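Side-chain contacts in fatty acid CoA ligase (Marinactinospora thermotolerans, PDB 6SQ8), which binds adenosine monophosphate, as an AMP-binding enzyme of the ANL superfamily with a large N-terminal domain and a small C-terminal one: residues V407-V412 and P487-V492; V430-S435 and V469-E474; Q397-I400 and Y405-Y408; P310-H313 and E317-T320. All blocks are in the same frame, centred on the assembly; numbering follows the deposited sequence.

Contact 1. Residues V407-V412 and P487-V492; sequences VYSRRV and PDKVKV. With AMP (adenosine monophosphate), chain G.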
loop_
_atom_site.group_PDB
_atom_site.type_symbol
_atom_site.label_atom_id
_atom_site.label_comp_id
_atom_site.label_asym_id
_atom_site.label_seq_id
_atom_site.Cartn_x
_atom_site.Cartn_y
_atom_site.Cartn_z
ATOM N N VAL A 407 -0.353 15.298 22.018
ATOM C CA VAL A 407 0.881 14.546 21.968
ATOM C C VAL A 407 0.806 13.623 20.752
ATOM O O VAL A 407 -0.026 12.721 20.693
ATOM C CB VAL A 407 1.089 13.756 23.274
ATOM C CG1 VAL A 407 2.106 12.633 23.126
ATOM C CG2 VAL A 407 1.488 14.679 24.415
ATOM N N TYR A 408 1.674 13.855 19.770
ATOM C CA TYR A 408 1.636 13.061 18.547
ATOM C C TYR A 408 2.513 11.838 18.763
ATOM O O TYR A 408 3.702 11.963 19.028
ATOM C CB TYR A 408 2.052 13.900 17.347
ATOM C CG TYR A 408 1.153 15.094 17.138
ATOM C CD1 TYR A 408 -0.171 14.934 16.767
ATOM C CD2 TYR A 408 1.603 16.382 17.400
ATOM C CE1 TYR A 408 -1.017 16.025 16.624
ATOM C CE2 TYR A 408 0.776 17.481 17.250
ATOM C CZ TYR A 408 -0.539 17.304 16.859
ATOM O OH TYR A 408 -1.336 18.395 16.713
ATOM N N SER A 409 1.898 10.661 18.703
ATOM C CA SER A 409 2.588 9.436 19.065
ATOM C C SER A 409 3.818 9.191 18.174
ATOM O O SER A 409 4.779 8.620 18.649
ATOM C CB SER A 409 1.663 8.263 19.052
ATOM O OG SER A 409 0.940 8.231 17.840
ATOM N N ARG A 410 3.792 9.617 16.905
ATOM C CA ARG A 410 4.916 9.330 16.004
ATOM C C ARG A 410 6.144 10.157 16.412
ATOM O O ARG A 410 7.257 9.677 16.301
ATOM C CB ARG A 410 4.544 9.523 14.529
ATOM C CG ARG A 410 3.685 8.392 13.987
ATOM C CD ARG A 410 3.624 8.293 12.474
ATOM N NE ARG A 410 2.296 7.854 12.033
ATOM C CZ ARG A 410 1.845 7.965 10.793
ATOM N NH1 ARG A 410 2.658 8.392 9.844
ATOM N NH2 ARG A 410 0.602 7.650 10.494
ATOM N N ARG A 411 5.939 11.374 16.917
ATOM C CA ARG A 411 7.041 12.201 17.390
ATOM C C ARG A 411 7.738 11.485 18.555
ATOM O O ARG A 411 8.961 11.509 18.638
ATOM C CB ARG A 411 6.595 13.614 17.810
ATOM C CG ARG A 411 6.158 14.520 16.665
ATOM C CD ARG A 411 6.652 15.967 16.590
ATOM N NE ARG A 411 6.870 16.683 17.848
ATOM C CZ ARG A 411 6.020 17.542 18.423
ATOM N NH1 ARG A 411 4.872 17.864 17.841
ATOM N NH2 ARG A 411 6.345 18.118 19.570
ATOM N N VAL A 412 6.971 10.822 19.441
ATOM C CA VAL A 412 7.529 10.136 20.598
ATOM C C VAL A 412 8.304 8.886 20.148
ATOM O O VAL A 412 9.373 8.577 20.699
ATOM C CB VAL A 412 6.438 9.789 21.632
ATOM C CG1 VAL A 412 7.005 9.077 22.866
ATOM C CG2 VAL A 412 5.698 11.036 22.065
ATOM N N PRO A 487 1.073 -0.807 11.866
ATOM C CA PRO A 487 1.106 -1.009 13.307
ATOM C C PRO A 487 -0.304 -1.095 13.902
ATOM O O PRO A 487 -1.082 -0.168 13.768
ATOM C CB PRO A 487 1.822 0.235 13.856
ATOM C CG PRO A 487 2.589 0.762 12.680
ATOM C CD PRO A 487 1.759 0.423 11.468
ATOM N N ASP A 488 -0.578 -2.211 14.576
ATOM C CA ASP A 488 -1.855 -2.449 15.173
ATOM C C ASP A 488 -1.874 -1.762 16.535
ATOM O O ASP A 488 -1.656 -2.382 17.565
ATOM C CB ASP A 488 -2.143 -3.945 15.300
ATOM C CG ASP A 488 -3.546 -4.251 15.782
ATOM O OD1 ASP A 488 -4.205 -3.316 16.271
ATOM O OD2 ASP A 488 -3.960 -5.428 15.673
ATOM N N LYS A 489 -2.177 -0.466 16.524
ATOM C CA LYS A 489 -2.122 0.293 17.735
ATOM C C LYS A 489 -3.374 0.081 18.593
ATOM O O LYS A 489 -3.380 0.530 19.734
ATOM C CB LYS A 489 -1.880 1.775 17.454
ATOM C CG LYS A 489 -0.408 2.112 17.310
ATOM C CD LYS A 489 -0.204 3.582 17.331
ATOM C CE LYS A 489 1.165 4.000 16.872
ATOM N NZ LYS A 489 1.369 5.446 17.116
ATOM N N VAL A 490 -4.413 -0.591 18.085
ATOM C CA VAL A 490 -5.535 -0.919 18.981
ATOM C C VAL A 490 -5.098 -2.106 19.851
ATOM O O VAL A 490 -5.444 -2.152 21.034
ATOM C CB VAL A 490 -6.893 -1.166 18.281
ATOM C CG1 VAL A 490 -7.092 -0.252 17.076
ATOM C CG2 VAL A 490 -7.126 -2.633 17.906
ATOM N N LYS A 491 -4.322 -3.036 19.274
ATOM C CA LYS A 491 -3.804 -4.169 20.034
ATOM C C LYS A 491 -2.868 -3.651 21.137
ATOM O O LYS A 491 -3.016 -4.017 22.300
ATOM C CB LYS A 491 -3.111 -5.182 19.116
ATOM C CG LYS A 491 -2.784 -6.522 19.767
ATOM C CD LYS A 491 -2.632 -7.648 18.762
ATOM C CE LYS A 491 -2.394 -8.992 19.422
ATOM N N VAL A 492 -1.925 -2.776 20.772
ATOM C CA VAL A 492 -0.947 -2.233 21.720
ATOM C C VAL A 492 -1.701 -1.537 22.860
ATOM O O VAL A 492 -1.338 -1.680 24.015
ATOM C CB VAL A 492 0.066 -1.300 21.023
ATOM C CG1 VAL A 492 0.923 -0.541 22.020
ATOM C CG2 VAL A 492 0.960 -2.064 20.070
HETATM P P AMP G . -4.937 2.714 4.597
HETATM O O1P AMP G . -4.978 2.866 3.104
HETATM O O2P AMP G . -6.060 3.445 5.346
HETATM O O3P AMP G . -4.767 1.260 4.981
HETATM O "O5'" AMP G . -3.520 3.436 4.998
HETATM C "C5'" AMP G . -3.248 4.852 5.001
HETATM C "C4'" AMP G . -2.389 5.281 6.186
HETATM O "O4'" AMP G . -1.148 4.593 6.254
HETATM C "C3'" AMP G . -1.993 6.728 6.094
HETATM O "O3'" AMP G . -2.992 7.426 6.782
HETATM C "C2'" AMP G . -0.614 6.864 6.734
HETATM O "O2'" AMP G . -0.560 7.270 8.121
HETATM C "C1'" AMP G . -0.053 5.459 6.596
HETATM N N9 AMP G . 1.001 5.471 5.547
HETATM C C8 AMP G . 0.936 4.965 4.293
HETATM N N7 AMP G . 2.107 5.177 3.634
HETATM C C5 AMP G . 2.931 5.836 4.479
HETATM C C6 AMP G . 4.310 6.381 4.433
HETATM N N6 AMP G . 5.073 6.251 3.341
HETATM N N1 AMP G . 4.776 6.996 5.536
HETATM C C2 AMP G . 4.012 7.129 6.657
HETATM N N3 AMP G . 2.746 6.670 6.780
HETATM C C4 AMP G . 2.183 6.026 5.740
#
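Ser409 and Lys489 meet across two helix starts in a single polar approach, Ser409 OG standing 2.9 Å from Lys489 NZ. Ser409 CA and Lys489 CA are 10.4 Å apart, and the lysine chain, extended beyond CG, spans the gap. Its ammonium has a stronger partner in Glu413, one turn further along the serine's own helix, and that salt bridge ties helix 489-494 to helix 409-418. The serine's backbone N is held by Asp394.

Ligand binding falls to the next residue. Arg410 leaves its helix with a chain bent at chi3 (-145°), and its guanidinium receives the ribose at an edge, in plane: NH2 donates to AMP O2' at 2.7 Å with an N-H...O angle of 156°. Asp380 and Lys486 also hydrogen-bond the nucleotide.

Asp488 is the N-cap of helix 489-494: its OD1 accepts from Lys491 N at 3.0 Å, met from above the carboxylate plane, and more weakly from Val490 N.

Arg410 thus borders the nucleotide pocket, with the Ser409-Lys489 approach joining the two helix starts behind it, at the AMP site of the ANL fold.

Contact 2. Residues V430-S435 and V469-E474; sequences VPDPDS and VPRRVE
Asp432 and Arg471 form a salt bridge at the protein surface, with Asp432 OD2 lying 3.3 Å from Arg471 NH1 and 3.4 Å from Arg471 NH2. One carboxylate oxygen thus faces both terminal nitrogens, but the fit is poor for directional bonding: the carboxylate and guanidinium planes stand 82° apart, the oxygen comes in obliquely, and the NH1 bond is weak at 126°, so the pair probably rests more on charge attraction than on a directional bond.

Each side chain leaves its backbone with CG opposite the N, chi1 being -174° in Asp432, and the two cross at about a right angle. The other carboxylate oxygen is occupied locally. Asp434 N donates to Asp432 OD1 at 3.0 Å, and Ser435 N adds a weak bond to the same atom, which holds the carboxylate over its own turn with OD2 left to meet the arginine. A step along from Arg471, Arg472 NH2 pairs with Glu474 OE2 at 3.6 Å.

Further out, strand 438-445 lies between the two segments, bonded through its backbone to Val430 on one side and to Arg471 and Arg472 on the other. The motif is an Asx turn at the end of strand 422-432, in the three-stranded sheet of the C-terminal domain.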
loop_
_atom_site.group_PDB
_atom_site.type_symbol
_atom_site.label_atom_id
_atom_site.label_comp_id
_atom_site.label_asym_id
_atom_site.label_seq_id
_atom_site.Cartn_x
_atom_site.Cartn_y
_atom_site.Cartn_z
ATOM N N VAL A 430 -3.818 5.674 27.037
ATOM C CA VAL A 430 -4.957 5.053 27.715
ATOM C C VAL A 430 -5.517 6.085 28.689
ATOM O O VAL A 430 -4.784 6.958 29.138
ATOM C CB VAL A 430 -4.581 3.735 28.418
ATOM C CG1 VAL A 430 -3.872 2.777 27.470
ATOM C CG2 VAL A 430 -3.740 3.968 29.659
ATOM N N PRO A 431 -6.819 6.036 29.039
ATOM C CA PRO A 431 -7.437 7.152 29.760
ATOM C C PRO A 431 -6.914 7.186 31.205
ATOM O O PRO A 431 -6.602 6.121 31.754
ATOM C CB PRO A 431 -8.949 6.860 29.684
ATOM C CG PRO A 431 -9.095 5.645 28.753
ATOM C CD PRO A 431 -7.758 4.928 28.783
ATOM N N ASP A 432 -6.800 8.392 31.775
ATOM C CA ASP A 432 -6.294 8.595 33.141
ATOM C C ASP A 432 -6.852 9.903 33.696
ATOM O O ASP A 432 -6.675 10.952 33.095
ATOM C CB ASP A 432 -4.760 8.638 33.185
ATOM C CG ASP A 432 -4.150 8.695 34.577
ATOM O OD1 ASP A 432 -4.121 9.792 35.162
ATOM O OD2 ASP A 432 -3.661 7.652 35.052
ATOM N N PRO A 433 -7.524 9.897 34.865
ATOM C CA PRO A 433 -8.152 11.119 35.388
ATOM C C PRO A 433 -7.183 12.255 35.792
ATOM O O PRO A 433 -7.533 13.432 35.737
ATOM C CB PRO A 433 -8.953 10.624 36.607
ATOM C CG PRO A 433 -8.941 9.102 36.543
ATOM C CD PRO A 433 -7.726 8.721 35.726
ATOM N N ASP A 434 -5.951 11.903 36.166
ATOM C CA ASP A 434 -4.959 12.839 36.723
ATOM C C ASP A 434 -3.977 13.353 35.643
ATOM O O ASP A 434 -3.264 14.347 35.867
ATOM C CB ASP A 434 -4.205 12.159 37.871
ATOM C CG ASP A 434 -5.108 11.724 39.016
ATOM O OD1 ASP A 434 -5.802 12.585 39.586
ATOM O OD2 ASP A 434 -5.097 10.524 39.340
ATOM N N SER A 435 -3.888 12.652 34.497
ATOM C CA SER A 435 -2.964 13.008 33.401
ATOM C C SER A 435 -3.722 13.319 32.096
ATOM O O SER A 435 -3.077 13.728 31.123
ATOM C CB SER A 435 -1.928 11.915 33.208
ATOM N N VAL A 469 6.496 12.222 27.788
ATOM C CA VAL A 469 7.233 11.132 28.399
ATOM C C VAL A 469 6.279 9.983 28.694
ATOM O O VAL A 469 5.253 10.161 29.351
ATOM C CB VAL A 469 8.003 11.558 29.665
ATOM C CG1 VAL A 469 8.729 10.373 30.277
ATOM C CG2 VAL A 469 8.995 12.684 29.388
ATOM N N PRO A 470 6.594 8.761 28.211
ATOM C CA PRO A 470 5.801 7.585 28.538
ATOM C C PRO A 470 5.953 7.198 30.013
ATOM O O PRO A 470 7.065 7.050 30.478
ATOM C CB PRO A 470 6.323 6.443 27.655
ATOM C CG PRO A 470 7.472 7.023 26.857
ATOM C CD PRO A 470 7.706 8.452 27.310
ATOM N N ARG A 471 4.820 7.013 30.700
ATOM C CA ARG A 471 4.795 6.519 32.061
ATOM C C ARG A 471 5.210 5.047 32.084
ATOM O O ARG A 471 6.023 4.656 32.883
ATOM C CB ARG A 471 3.399 6.707 32.678
ATOM C CG ARG A 471 3.257 6.150 34.089
ATOM C CD ARG A 471 2.251 6.936 34.907
ATOM N NE ARG A 471 1.016 6.211 35.111
ATOM C CZ ARG A 471 -0.096 6.768 35.547
ATOM N NH1 ARG A 471 -0.359 8.039 35.269
ATOM N NH2 ARG A 471 -0.933 6.052 36.274
ATOM N N ARG A 472 4.616 4.245 31.205
ATOM C CA ARG A 472 4.879 2.806 31.127
ATOM C C ARG A 472 5.686 2.529 29.847
ATOM O O ARG A 472 5.374 3.058 28.782
ATOM C CB ARG A 472 3.576 1.999 31.157
ATOM C CG ARG A 472 2.695 2.261 32.379
ATOM C CD ARG A 472 2.039 1.054 33.037
ATOM N NE ARG A 472 2.786 -0.193 32.840
ATOM C CZ ARG A 472 2.312 -1.293 32.243
ATOM N NH1 ARG A 472 1.009 -1.537 32.264
ATOM N NH2 ARG A 472 3.146 -2.128 31.629
ATOM N N VAL A 473 6.742 1.727 29.993
ATOM C CA VAL A 473 7.563 1.257 28.906
ATOM C C VAL A 473 7.637 -0.270 28.990
ATOM O O VAL A 473 8.115 -0.791 29.973
ATOM C CB VAL A 473 8.968 1.884 28.959
ATOM C CG1 VAL A 473 9.895 1.294 27.899
ATOM C CG2 VAL A 473 8.910 3.393 28.809
ATOM N N GLU A 474 7.168 -0.958 27.948
ATOM C CA GLU A 474 7.147 -2.411 27.873
ATOM C C GLU A 474 8.038 -2.867 26.717
ATOM O O GLU A 474 7.854 -2.407 25.596
ATOM C CB GLU A 474 5.715 -2.855 27.605
ATOM C CG GLU A 474 4.936 -3.055 28.878
ATOM C CD GLU A 474 5.207 -4.459 29.385
ATOM O OE1 GLU A 474 5.123 -5.417 28.557
ATOM O OE2 GLU A 474 5.547 -4.591 30.580
#

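Contact 3. Residues Q397-I400 and Y405-Y408; sequences QDII and YNVY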
loop_
_atom_site.group_PDB
_atom_site.type_symbol
_atom_site.label_atom_id
_atom_site.label_comp_id
_atom_site.label_asym_id
_atom_site.label_seq_id
_atom_site.Cartn_x
_atom_site.Cartn_y
_atom_site.Cartn_z
ATOM N N GLN A 397 -6.725 9.020 14.728
ATOM C CA GLN A 397 -7.185 8.156 15.819
ATOM C C GLN A 397 -6.072 7.885 16.864
ATOM O O GLN A 397 -6.365 7.384 17.943
ATOM C CB GLN A 397 -7.734 6.846 15.237
ATOM N N ASP A 398 -4.805 8.210 16.561
ATOM C CA ASP A 398 -3.657 7.827 17.398
ATOM C C ASP A 398 -3.127 8.996 18.240
ATOM O O ASP A 398 -2.256 8.787 19.086
ATOM C CB ASP A 398 -2.513 7.300 16.534
ATOM C CG ASP A 398 -2.813 5.947 15.914
ATOM O OD1 ASP A 398 -3.821 5.281 16.351
ATOM O OD2 ASP A 398 -2.023 5.554 15.031
ATOM N N ILE A 399 -3.652 10.206 18.024
ATOM C CA ILE A 399 -3.238 11.366 18.767
ATOM C C ILE A 399 -3.558 11.125 20.240
ATOM O O ILE A 399 -4.643 10.682 20.553
ATOM C CB ILE A 399 -3.946 12.636 18.267
ATOM C CG1 ILE A 399 -3.667 12.913 16.793
ATOM C CG2 ILE A 399 -3.594 13.830 19.147
ATOM C CD1 ILE A 399 -4.527 13.995 16.211
ATOM N N ILE A 400 -2.618 11.459 21.129
ATOM C CA ILE A 400 -2.831 11.351 22.544
ATOM C C ILE A 400 -3.157 12.742 23.084
ATOM O O ILE A 400 -2.324 13.654 22.993
ATOM C CB ILE A 400 -1.585 10.748 23.213
ATOM C CG1 ILE A 400 -1.391 9.295 22.762
ATOM C CG2 ILE A 400 -1.688 10.860 24.734
ATOM C CD1 ILE A 400 0.047 8.818 22.754
ATOM N N TYR A 405 -3.885 19.447 25.167
ATOM C CA TYR A 405 -2.630 19.479 24.400
ATOM C C TYR A 405 -2.537 18.171 23.594
ATOM O O TYR A 405 -2.927 17.112 24.079
ATOM C CB TYR A 405 -1.412 19.716 25.305
ATOM C CG TYR A 405 -1.383 21.058 26.003
ATOM C CD1 TYR A 405 -0.862 22.191 25.408
ATOM C CD2 TYR A 405 -1.883 21.198 27.289
ATOM C CE1 TYR A 405 -0.844 23.417 26.064
ATOM C CE2 TYR A 405 -1.860 22.408 27.971
ATOM C CZ TYR A 405 -1.360 23.530 27.346
ATOM O OH TYR A 405 -1.377 24.726 28.004
ATOM N N ASN A 406 -2.016 18.270 22.366
ATOM C CA ASN A 406 -1.834 17.140 21.475
ATOM C C ASN A 406 -0.420 16.568 21.625
ATOM O O ASN A 406 0.565 17.248 21.351
ATOM C CB ASN A 406 -2.090 17.489 19.997
ATOM C CG ASN A 406 -3.559 17.536 19.657
ATOM O OD1 ASN A 406 -4.407 17.160 20.472
ATOM N ND2 ASN A 406 -3.860 17.915 18.429
ATOM N N VAL A 407 -0.353 15.298 22.018
ATOM C CA VAL A 407 0.881 14.546 21.968
ATOM C C VAL A 407 0.806 13.623 20.752
ATOM O O VAL A 407 -0.026 12.721 20.693
ATOM C CB VAL A 407 1.089 13.756 23.274
ATOM C CG1 VAL A 407 2.106 12.633 23.126
ATOM C CG2 VAL A 407 1.488 14.679 24.415
ATOM N N TYR A 408 1.674 13.855 19.770
ATOM C CA TYR A 408 1.636 13.061 18.547
ATOM C C TYR A 408 2.513 11.838 18.763
ATOM O O TYR A 408 3.702 11.963 19.028
ATOM C CB TYR A 408 2.052 13.900 17.347
ATOM C CG TYR A 408 1.153 15.094 17.138
ATOM C CD1 TYR A 408 -0.171 14.934 16.767
ATOM C CD2 TYR A 408 1.603 16.382 17.400
ATOM C CE1 TYR A 408 -1.017 16.025 16.624
ATOM C CE2 TYR A 408 0.776 17.481 17.250
ATOM C CZ TYR A 408 -0.539 17.304 16.859
ATOM O OH TYR A 408 -1.336 18.395 16.713
#
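Ile399 splits its branches between Asn406 and Tyr408: with chi1 at -59°, CG2 lies opposite the backbone N and meets the asparagine, while CG1 lies beside that N and runs toward the tyrosine. Tyr408 has nearly the same chi1, -60°, which swings its ring back toward the isoleucine although its CB sets off away from it. The two side chains then lie side by side and point the same way. CG1 of Ile399 comes to the ring at its edge, near the ring plane, 4.0 Å from Tyr408 CD1, and the methyl Ile399 CD1 follows along to 4.1 Å from Tyr408 CE1. On its other branch, Ile399 CG2 sits 3.7 Å from both CG and OD1 of Asn406.

Asn406 and Tyr408 are joined in turn. Asn406 ND2 donates to Tyr408 OH at 3.1 Å, almost straight and within the amide plane, which fixes how the amide is turned beside the isoleucine.

The backbone supplies the rest. Ile400 and Val407 are a hydrogen-bonded antiparallel pair in the short ladder of strands 400-402 and 405-407: Ile400 N reaches Val407 O at 2.9 Å and Val407 N reaches Ile400 O at 2.7 Å. Their side chains share the face turned away from Ile399, CB to CB 4.0 Å, and both also touch helix 409-418.

Two opposed backbone bonds therefore set the register, and the side chains add apolar cover on one face and, on the other, an isoleucine whose two branches lie against an amide and a phenol ring that are bonded to each other.

Contact 4. Residues P310-H313 and E317-T320; sequences PDDH and ELLT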
loop_
_atom_site.group_PDB
_atom_site.type_symbol
_atom_site.label_atom_id
_atom_site.label_comp_id
_atom_site.label_asym_id
_atom_site.label_seq_id
_atom_site.Cartn_x
_atom_site.Cartn_y
_atom_site.Cartn_z
ATOM N N PRO A 310 15.626 9.959 -3.529
ATOM C CA PRO A 310 16.919 9.552 -2.977
ATOM C C PRO A 310 17.781 10.730 -2.497
ATOM O O PRO A 310 18.518 10.595 -1.537
ATOM C CB PRO A 310 17.589 8.807 -4.133
ATOM C CG PRO A 310 16.425 8.380 -5.013
ATOM C CD PRO A 310 15.409 9.488 -4.904
ATOM N N ASP A 311 17.667 11.884 -3.149
ATOM C CA ASP A 311 18.438 13.063 -2.725
ATOM C C ASP A 311 17.806 13.655 -1.461
ATOM O O ASP A 311 18.533 14.175 -0.627
ATOM C CB ASP A 311 18.532 14.137 -3.807
ATOM C CG ASP A 311 19.344 13.779 -5.034
ATOM O OD1 ASP A 311 20.074 12.763 -5.008
ATOM O OD2 ASP A 311 19.235 14.546 -6.010
ATOM N N ASP A 312 16.470 13.584 -1.327
ATOM C CA ASP A 312 15.781 14.004 -0.103
ATOM C C ASP A 312 16.285 13.182 1.096
ATOM O O ASP A 312 16.391 13.709 2.190
ATOM C CB ASP A 312 14.256 13.843 -0.197
ATOM C CG ASP A 312 13.541 14.728 -1.210
ATOM O OD1 ASP A 312 14.017 15.852 -1.428
ATOM O OD2 ASP A 312 12.482 14.285 -1.732
ATOM N N HIS A 313 16.573 11.889 0.881
ATOM C CA HIS A 313 17.007 10.946 1.932
ATOM C C HIS A 313 18.421 11.268 2.451
ATOM O O HIS A 313 18.905 10.644 3.398
ATOM C CB HIS A 313 17.010 9.507 1.397
ATOM C CG HIS A 313 15.716 8.777 1.473
ATOM N ND1 HIS A 313 14.744 8.904 0.515
ATOM C CD2 HIS A 313 15.262 7.869 2.365
ATOM C CE1 HIS A 313 13.733 8.122 0.829
ATOM N NE2 HIS A 313 14.020 7.484 1.954
ATOM N N GLU A 317 17.057 15.933 8.205
ATOM C CA GLU A 317 15.849 16.695 8.559
ATOM C C GLU A 317 14.601 16.119 7.867
ATOM O O GLU A 317 13.486 16.261 8.376
ATOM C CB GLU A 317 15.937 18.164 8.157
ATOM C CG GLU A 317 17.325 18.773 8.270
ATOM C CD GLU A 317 18.065 18.892 6.941
ATOM O OE1 GLU A 317 17.502 19.505 5.989
ATOM O OE2 GLU A 317 19.208 18.375 6.841
ATOM N N LEU A 318 14.776 15.481 6.704
ATOM C CA LEU A 318 13.664 14.991 5.899
ATOM C C LEU A 318 13.362 13.512 6.165
ATOM O O LEU A 318 12.440 12.951 5.551
ATOM C CB LEU A 318 14.014 15.197 4.424
ATOM C CG LEU A 318 14.212 16.643 3.999
ATOM C CD1 LEU A 318 14.449 16.705 2.503
ATOM C CD2 LEU A 318 13.016 17.491 4.395
ATOM N N LEU A 319 14.109 12.859 7.053
ATOM C CA LEU A 319 13.867 11.445 7.324
ATOM C C LEU A 319 12.556 11.245 8.087
ATOM O O LEU A 319 12.117 10.148 8.219
ATOM C CB LEU A 319 15.056 10.876 8.099
ATOM C CG LEU A 319 16.353 10.760 7.306
ATOM C CD1 LEU A 319 17.479 10.315 8.215
ATOM C CD2 LEU A 319 16.198 9.804 6.143
ATOM N N THR A 320 11.938 12.321 8.568
ATOM C CA THR A 320 10.633 12.238 9.203
ATOM C C THR A 320 9.523 12.660 8.234
ATOM O O THR A 320 8.374 12.813 8.655
ATOM C CB THR A 320 10.576 13.115 10.456
ATOM O OG1 THR A 320 10.953 14.462 10.134
ATOM C CG2 THR A 320 11.461 12.557 11.549
#
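Leu318 packs onto Asp312 where residues 312-313 and 317-318, both 3-10 in conformation, come together inside the loop that links the antiparallel strands 303-308 and 321-325 of the AMP-binding domain. This is the close half of the contact. The CB of Leu318 points toward 310-313, and with chi1 at -62° the chain carries CD1 on alongside it, so that Leu318 CB and CD1 both come to 3.6 Å from the carbonyl oxygen Asp312 O. The same methyl, Leu318 CD1, reaches Asp312 CB at 3.9 Å, the two side chains crossing at a slant. Asp312 offers CB and its carbonyl oxygen here, while OD2 accepts from the backbone N of Thr309.

The second half is looser. Leu319 sends only CD2 across, 3.9 Å from His313 O and 4.3 Å from the ring atom His313 CD2, at an oblique angle to the imidazole. The ring itself is fixed by other partners, with NE2 bonded to Tyr272 OH and ND1 to Thr309 O, and helix 279-289 packs against both His313 and Leu319. Exposed Asp311 and Glu317 mark the solvent side.

Across the whole interface the contacts are of van der Waals kind, and even the carboxylate meets a methyl: Asp312 OD1, which also has a weak hydrogen bond with His389 NE2, lies 4.0 Å from Leu318 CD1.

Overall arrangement
Contacts 1 and 3 adjoin, with centres 9 Å apart: they share Val407 and Tyr408, and strand 405-407 of contact 3 runs straight into helix 409-418 of contact 1. Contact 1 is buried and polar, at the nucleotide; contact 3 is partly buried and combines backbone pairing with apolar cover. Contact 2 lies on the surface, 13 Å from each of their centres, and pairs charges; its strand 422-432 follows the helix of contact 1. Contact 4, partly buried, stands apart in the large domain, its centre 22 Å from that of contact 1, and joins two parts of one loop by leucine methyls set against backbone carbonyls and side-chain atoms.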